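Local coordinates for saposin-like protein (Necator americanus, PDB 3S63) that probably binds lipids and interacts with membranes, as the saposin-like proteins do, through a small, disulfide-linked helical fold, at residues I12-V17 with G67-M72; G19-N24 with R28-H33; E38-R41 with Y45-R48. All blocks are in the same frame, centred on the assembly; numbering follows the deposited sequence.

Contact 1: I12-V17 with G67-M72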
# COMPACT_ATOMS: atom_id res chain seq x y z
N ILE A 12 2.53 -5.21 3.30
CA ILE A 12 1.44 -6.14 3.46
C ILE A 12 0.14 -5.62 2.85
O ILE A 12 -0.59 -6.35 2.18
CB ILE A 12 1.22 -6.43 4.95
CG1 ILE A 12 2.51 -7.01 5.55
CG2 ILE A 12 0.04 -7.35 5.16
CD1 ILE A 12 2.45 -7.17 7.06
N ALA A 13 -0.16 -4.35 3.09
CA ALA A 13 -1.40 -3.75 2.65
C ALA A 13 -1.46 -3.65 1.14
O ALA A 13 -2.47 -3.99 0.53
CB ALA A 13 -1.60 -2.38 3.29
N LEU A 14 -0.39 -3.17 0.53
CA LEU A 14 -0.38 -2.95 -0.91
C LEU A 14 -0.34 -4.26 -1.68
O LEU A 14 -0.83 -4.36 -2.80
CB LEU A 14 0.82 -2.10 -1.31
CG LEU A 14 0.81 -0.66 -0.83
CD1 LEU A 14 1.76 0.14 -1.67
CD2 LEU A 14 -0.59 -0.10 -0.94
N ARG A 15 0.28 -5.27 -1.07
CA ARG A 15 0.47 -6.55 -1.72
C ARG A 15 -0.81 -7.34 -1.69
O ARG A 15 -1.18 -8.00 -2.66
CB ARG A 15 1.57 -7.31 -0.99
CG ARG A 15 1.81 -8.70 -1.51
CD ARG A 15 1.69 -9.70 -0.37
NE ARG A 15 2.96 -9.97 0.28
CZ ARG A 15 3.11 -10.15 1.59
NH1 ARG A 15 2.05 -10.06 2.39
NH2 ARG A 15 4.31 -10.41 2.09
N THR A 16 -1.49 -7.26 -0.55
CA THR A 16 -2.76 -7.93 -0.33
C THR A 16 -3.83 -7.39 -1.28
O THR A 16 -4.56 -8.16 -1.89
CB THR A 16 -3.20 -7.81 1.14
OG1 THR A 16 -2.32 -8.58 1.97
CG2 THR A 16 -4.59 -8.33 1.33
N VAL A 17 -3.91 -6.07 -1.41
CA VAL A 17 -4.86 -5.45 -2.33
C VAL A 17 -4.50 -5.73 -3.80
O VAL A 17 -5.38 -5.90 -4.64
CB VAL A 17 -4.98 -3.93 -2.10
CG1 VAL A 17 -5.73 -3.27 -3.26
CG2 VAL A 17 -5.62 -3.63 -0.74
N GLY A 67 2.63 -3.00 -13.90
CA GLY A 67 3.11 -4.36 -13.98
C GLY A 67 4.37 -4.59 -13.18
O GLY A 67 4.69 -5.71 -12.77
N SER A 68 5.11 -3.52 -12.95
CA SER A 68 6.25 -3.58 -12.05
C SER A 68 5.88 -4.38 -10.81
O SER A 68 6.52 -5.37 -10.45
CB SER A 68 6.67 -2.16 -11.63
OG SER A 68 5.55 -1.37 -11.24
N PHE A 69 4.77 -3.98 -10.23
CA PHE A 69 4.56 -3.98 -8.80
C PHE A 69 5.55 -4.67 -7.87
O PHE A 69 5.62 -5.90 -7.80
CB PHE A 69 3.13 -4.29 -8.41
CG PHE A 69 2.71 -3.56 -7.19
CD1 PHE A 69 2.22 -4.23 -6.10
CD2 PHE A 69 2.88 -2.18 -7.13
CE1 PHE A 69 1.86 -3.52 -4.95
CE2 PHE A 69 2.52 -1.48 -5.99
CZ PHE A 69 2.02 -2.15 -4.91
N LYS A 70 6.31 -3.84 -7.17
CA LYS A 70 7.07 -4.25 -6.01
C LYS A 70 6.65 -3.31 -4.89
O LYS A 70 7.00 -2.13 -4.90
CB LYS A 70 8.57 -4.11 -6.28
CG LYS A 70 9.03 -4.77 -7.57
CD LYS A 70 10.41 -4.26 -7.99
CE LYS A 70 10.66 -4.46 -9.49
NZ LYS A 70 9.93 -3.46 -10.34
N PRO A 71 5.87 -3.83 -3.92
CA PRO A 71 5.33 -3.07 -2.80
C PRO A 71 6.40 -2.22 -2.08
O PRO A 71 6.17 -1.05 -1.81
CB PRO A 71 4.82 -4.16 -1.86
CG PRO A 71 4.48 -5.26 -2.74
CD PRO A 71 5.50 -5.25 -3.83
N MET A 72 7.54 -2.82 -1.79
CA MET A 72 8.58 -2.14 -1.04
C MET A 72 9.09 -0.91 -1.77
O MET A 72 9.73 -0.05 -1.18
CB MET A 72 9.74 -3.09 -0.74
CG MET A 72 11.09 -2.42 -0.72
SD MET A 72 11.90 -2.47 0.88
CE MET A 72 10.58 -1.92 1.93
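Leu14 meets Phe69, and Arg15 meets Pro71, where helix 3-20 of the saposin-like fold faces the turn that leads into helix 71-77. The closest pair of CA atoms is Leu14 and Pro71, 6.0 Å apart. At the start of 12-17, Ile12 O takes two bonds from Thr16, one from N at 3.0 Å and one from OG1 at 2.8 Å. Thr16 OG1 and N reach Ile12 O from opposite faces of its plane. The OG1 bond ties the hydroxyl back to its own helix. Leu14 points toward 67-72 and is buried. Its CB lies in the plane of the Phe69 ring, at the edge, 3.8 Å from CZ. Leu14 CD1 also reaches Phe69 CZ, at 4.0 Å. The two side chains cross at about a right angle. Leu14 O adds a contact of 3.5 Å to Phe69 CE1. Beyond the two segments, Leu14 packs on Leu35, Met53, Ile60 and Val74, so it touches all three other helices. The Phe69 ring also stacks with Phe18. Arg15 has CG anti to the backbone N (chi1 176°). Its chain bends at chi2 and chi3, and the guanidinium does not reach Pro71. Only its base takes part, with Arg15 CB 4.0 Å from Pro71 CG. Pro71 N sits over the centre of the Phe69 ring, 4.1 Å above the plane.

Contact 2: G19-N24 with R28-H33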
# COMPACT_ATOMS: atom_id res chain seq x y z
N GLY A 19 -2.93 -8.40 -4.86
CA GLY A 19 -3.25 -9.80 -5.04
C GLY A 19 -4.74 -9.96 -5.18
O GLY A 19 -5.21 -10.81 -5.92
N HIS A 20 -5.49 -9.14 -4.46
CA HIS A 20 -6.94 -9.19 -4.50
C HIS A 20 -7.50 -9.06 -5.93
O HIS A 20 -8.40 -9.81 -6.31
CB HIS A 20 -7.54 -8.11 -3.60
CG HIS A 20 -9.02 -7.97 -3.72
ND1 HIS A 20 -9.62 -6.92 -4.39
CD2 HIS A 20 -10.03 -8.74 -3.26
CE1 HIS A 20 -10.93 -7.05 -4.32
NE2 HIS A 20 -11.20 -8.15 -3.65
N PHE A 21 -6.97 -8.12 -6.71
CA PHE A 21 -7.41 -7.91 -8.08
C PHE A 21 -6.62 -8.78 -9.03
O PHE A 21 -6.78 -8.69 -10.25
CB PHE A 21 -7.17 -6.47 -8.51
CG PHE A 21 -7.96 -5.45 -7.74
CD1 PHE A 21 -7.39 -4.77 -6.68
CD2 PHE A 21 -9.26 -5.14 -8.11
CE1 PHE A 21 -8.10 -3.83 -6.00
CE2 PHE A 21 -9.97 -4.20 -7.43
CZ PHE A 21 -9.39 -3.54 -6.37
N GLY A 22 -5.73 -9.59 -8.48
CA GLY A 22 -4.89 -10.43 -9.29
C GLY A 22 -4.14 -9.63 -10.33
O GLY A 22 -3.85 -10.15 -11.41
N GLY A 23 -3.84 -8.38 -10.02
CA GLY A 23 -3.07 -7.52 -10.91
C GLY A 23 -3.88 -6.84 -12.00
O GLY A 23 -3.35 -6.02 -12.76
N ASN A 24 -5.16 -7.20 -12.10
CA ASN A 24 -6.08 -6.54 -13.00
C ASN A 24 -6.87 -5.53 -12.19
O ASN A 24 -7.88 -5.86 -11.59
CB ASN A 24 -7.04 -7.55 -13.62
CG ASN A 24 -8.00 -6.93 -14.64
OD1 ASN A 24 -8.60 -7.64 -15.45
ND2 ASN A 24 -8.14 -5.61 -14.61
N ARG A 28 -9.12 3.65 -10.30
CA ARG A 28 -8.69 4.23 -9.03
C ARG A 28 -9.81 4.22 -8.00
O ARG A 28 -9.58 3.82 -6.86
CB ARG A 28 -8.19 5.64 -9.25
CG ARG A 28 -6.86 5.96 -8.61
CD ARG A 28 -6.45 7.35 -9.05
NE ARG A 28 -6.21 8.25 -7.93
CZ ARG A 28 -6.46 9.55 -7.94
NH1 ARG A 28 -6.97 10.13 -9.02
NH2 ARG A 28 -6.20 10.28 -6.88
N ARG A 29 -11.03 4.64 -8.37
CA ARG A 29 -12.13 4.62 -7.41
C ARG A 29 -12.25 3.24 -6.79
O ARG A 29 -12.40 3.12 -5.58
CB ARG A 29 -13.47 5.05 -8.04
N LYS A 30 -12.18 2.19 -7.61
CA LYS A 30 -12.30 0.82 -7.11
C LYS A 30 -11.10 0.40 -6.29
O LYS A 30 -11.26 -0.18 -5.23
CB LYS A 30 -12.52 -0.18 -8.24
CG LYS A 30 -12.94 -1.56 -7.74
CD LYS A 30 -14.36 -1.54 -7.17
CE LYS A 30 -14.62 -2.70 -6.21
NZ LYS A 30 -14.28 -4.05 -6.78
N LEU A 31 -9.91 0.67 -6.80
CA LEU A 31 -8.68 0.46 -6.05
C LEU A 31 -8.80 1.03 -4.63
O LEU A 31 -8.45 0.38 -3.65
CB LEU A 31 -7.53 1.15 -6.76
CG LEU A 31 -6.16 0.48 -6.69
CD1 LEU A 31 -5.06 1.50 -6.81
CD2 LEU A 31 -6.00 -0.32 -5.41
N VAL A 32 -9.29 2.26 -4.54
CA VAL A 32 -9.42 2.97 -3.28
C VAL A 32 -10.42 2.34 -2.30
O VAL A 32 -10.17 2.27 -1.10
CB VAL A 32 -9.81 4.44 -3.55
CG1 VAL A 32 -10.02 5.20 -2.25
CG2 VAL A 32 -8.73 5.11 -4.37
N HIS A 33 -11.56 1.88 -2.82
CA HIS A 33 -12.53 1.18 -2.00
C HIS A 33 -11.92 -0.04 -1.30
O HIS A 33 -12.29 -0.35 -0.16
CB HIS A 33 -13.73 0.77 -2.83
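Phe21 O accepts the N-H of Asn24 at 2.9 Å. This bond closes a type I' turn from Phe21 to Asn24. Phe21, the first residue of the turn, also sends its ring to Lys30 and Leu31 on helix 28-39. A second bond of 2.9 Å runs from Gly22 N to Gly19 O. Gly22 is the first residue to leave helical angles after helix 3-20, and it has positive phi (54°). The end of the helix is a Schellman motif. Gly23 keeps positive phi as the chain turns. In this saposin-like fold the turn begins the link between helix 3-20 and helix 28-39, and Phe21 bridges the two. Its CG is anti to the carbonyl carbon (chi1 -64°), and its CB is directed toward 28-33. Lys30 CG lies at the edge, near the ring plane, 4.0 Å from Phe21 CE2. Phe21 CE1 touches Leu31 CD2 at 4.1 Å, and these two side chains cross at about a right angle. The backbone of the helix also comes close, with Leu31 CA 4.1 Å from Phe21 CZ. One face of the ring has His20 ND1 over its centre, 3.7 Å above the plane. Pro26 and Gln34 also touch Phe21. Leu31 is buried and packs on Ile25 and Phe61 as well. Lys30 is exposed, and its chain bends at chi2 and chi4 beyond the CG that meets the ring.

Contact 3: E38-R41 with Y45-R48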
# COMPACT_ATOMS: atom_id res chain seq x y z
N GLU A 38 -8.85 -2.66 3.25
CA GLU A 38 -7.68 -3.37 3.71
C GLU A 38 -7.02 -2.65 4.88
O GLU A 38 -6.42 -3.28 5.76
CB GLU A 38 -6.70 -3.58 2.55
CG GLU A 38 -5.31 -4.00 2.98
CD GLU A 38 -5.26 -5.36 3.64
OE1 GLU A 38 -6.10 -6.23 3.30
OE2 GLU A 38 -4.37 -5.59 4.47
N CYS A 39 -7.13 -1.32 4.90
CA CYS A 39 -6.64 -0.52 6.03
C CYS A 39 -7.31 -0.91 7.34
O CYS A 39 -6.67 -0.93 8.40
CB CYS A 39 -6.88 0.96 5.79
SG CYS A 39 -5.74 1.67 4.64
N LYS A 40 -8.59 -1.23 7.25
CA LYS A 40 -9.40 -1.53 8.43
C LYS A 40 -9.21 -2.94 8.99
O LYS A 40 -9.81 -3.27 9.99
CB LYS A 40 -10.87 -1.25 8.14
CG LYS A 40 -11.11 0.16 7.60
CD LYS A 40 -12.55 0.42 7.23
CE LYS A 40 -12.67 1.73 6.44
NZ LYS A 40 -14.07 2.01 5.98
N ARG A 41 -8.37 -3.75 8.36
CA ARG A 41 -8.02 -5.05 8.92
C ARG A 41 -6.93 -4.93 9.99
O ARG A 41 -6.62 -5.89 10.67
CB ARG A 41 -7.54 -6.02 7.83
CG ARG A 41 -8.63 -6.58 6.89
CD ARG A 41 -8.04 -7.58 5.85
NE ARG A 41 -7.10 -8.55 6.44
CZ ARG A 41 -5.77 -8.52 6.28
NH1 ARG A 41 -5.20 -7.59 5.53
NH2 ARG A 41 -5.01 -9.43 6.87
N TYR A 45 -3.14 0.47 12.65
CA TYR A 45 -2.62 1.06 11.44
C TYR A 45 -3.73 1.77 10.68
O TYR A 45 -3.46 2.57 9.80
CB TYR A 45 -2.01 -0.05 10.59
CG TYR A 45 -1.33 0.39 9.33
CD1 TYR A 45 -1.58 -0.25 8.12
CD2 TYR A 45 -0.40 1.43 9.35
CE1 TYR A 45 -0.93 0.15 6.95
CE2 TYR A 45 0.24 1.83 8.20
CZ TYR A 45 -0.02 1.19 7.01
OH TYR A 45 0.62 1.61 5.87
N ARG A 46 -4.98 1.47 11.04
CA ARG A 46 -6.15 2.03 10.37
C ARG A 46 -6.01 3.52 10.04
O ARG A 46 -6.13 3.93 8.89
CB ARG A 46 -7.40 1.83 11.24
CG ARG A 46 -8.72 2.26 10.60
CD ARG A 46 -9.86 2.28 11.63
NE ARG A 46 -11.19 2.37 11.03
CZ ARG A 46 -11.74 3.50 10.57
NH1 ARG A 46 -11.06 4.64 10.61
NH2 ARG A 46 -12.97 3.48 10.05
N ARG A 47 -5.74 4.33 11.04
CA ARG A 47 -5.77 5.77 10.85
C ARG A 47 -4.71 6.26 9.88
O ARG A 47 -4.99 7.05 8.98
CB ARG A 47 -5.62 6.48 12.20
CG ARG A 47 -6.85 7.23 12.63
CD ARG A 47 -6.55 8.72 12.66
NE ARG A 47 -5.36 9.00 13.46
CZ ARG A 47 -4.92 10.22 13.75
NH1 ARG A 47 -5.56 11.29 13.29
NH2 ARG A 47 -3.84 10.36 14.50
N ARG A 48 -3.49 5.79 10.09
CA ARG A 48 -2.37 6.18 9.25
C ARG A 48 -2.52 5.65 7.82
O ARG A 48 -2.28 6.36 6.84
CB ARG A 48 -1.06 5.68 9.85
CG ARG A 48 0.16 6.22 9.13
CD ARG A 48 1.40 5.47 9.49
NE ARG A 48 2.54 6.10 8.84
CZ ARG A 48 3.25 7.09 9.38
NH1 ARG A 48 2.94 7.56 10.59
NH2 ARG A 48 4.26 7.62 8.72
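Cys39 and Arg46 bring the two backbones close, with CA atoms 5.1 Å apart. The contact lies at the corner between helix 28-39 and helix 46-65. No hydrogen bond crosses it. Instead Arg46 CA makes a CA-H...O contact with Cys39 O, at 3.6 Å and with an angle of 142° at the hydrogen. Arg46 CB lies 4.0 Å from Cys39 O. Beyond this, the Lys40 and Arg46 side chains cross at a slant. Lys40 is extended beyond CG, and Arg46 from CG to NE. Lys40 CG is 4.1 Å from Arg46 NE, and Lys40 CE is 4.0 Å from Arg46 NH2. The touching is therefore between the lysine's methylenes and the guanidinium. Both residues are exposed. Lys40 NZ and Arg46 NH2, 4.5 Å apart, carry like charges and probably repel each other mildly. On the inner side, Cys39 is buried against Leu50 and Met53, and Tyr45 packs on Leu9 and Leu52. Cys39 SG is bonded to Cys49 SG. A disulfide joining helix 28-39 and helix 46-65 across their connecting turn is a hallmark of the saposin fold.

Contacts 2 and 3 come one after the other along the chain, and both lie inside the long loop that contact 1 closes. Contacts 1 and 2 share helix 3-20. Their centres are 11 Å apart, and they touch where Val17 packs on Leu31. Contact 3 is about 16 Å from each of the others, centre to centre. It lies across the chain's centre from contact 1, yet touches it through Thr16 and Val17 on Glu38. Contacts 2 and 3 sit on helix 28-39 without touching. Contacts 2 and 3 thus join helices that follow each other, while contact 1 brings helix 3-20 against the turn into helix 71-77. The Cys10-Cys75 disulfide also joins helix 3-20 to helix 71-77.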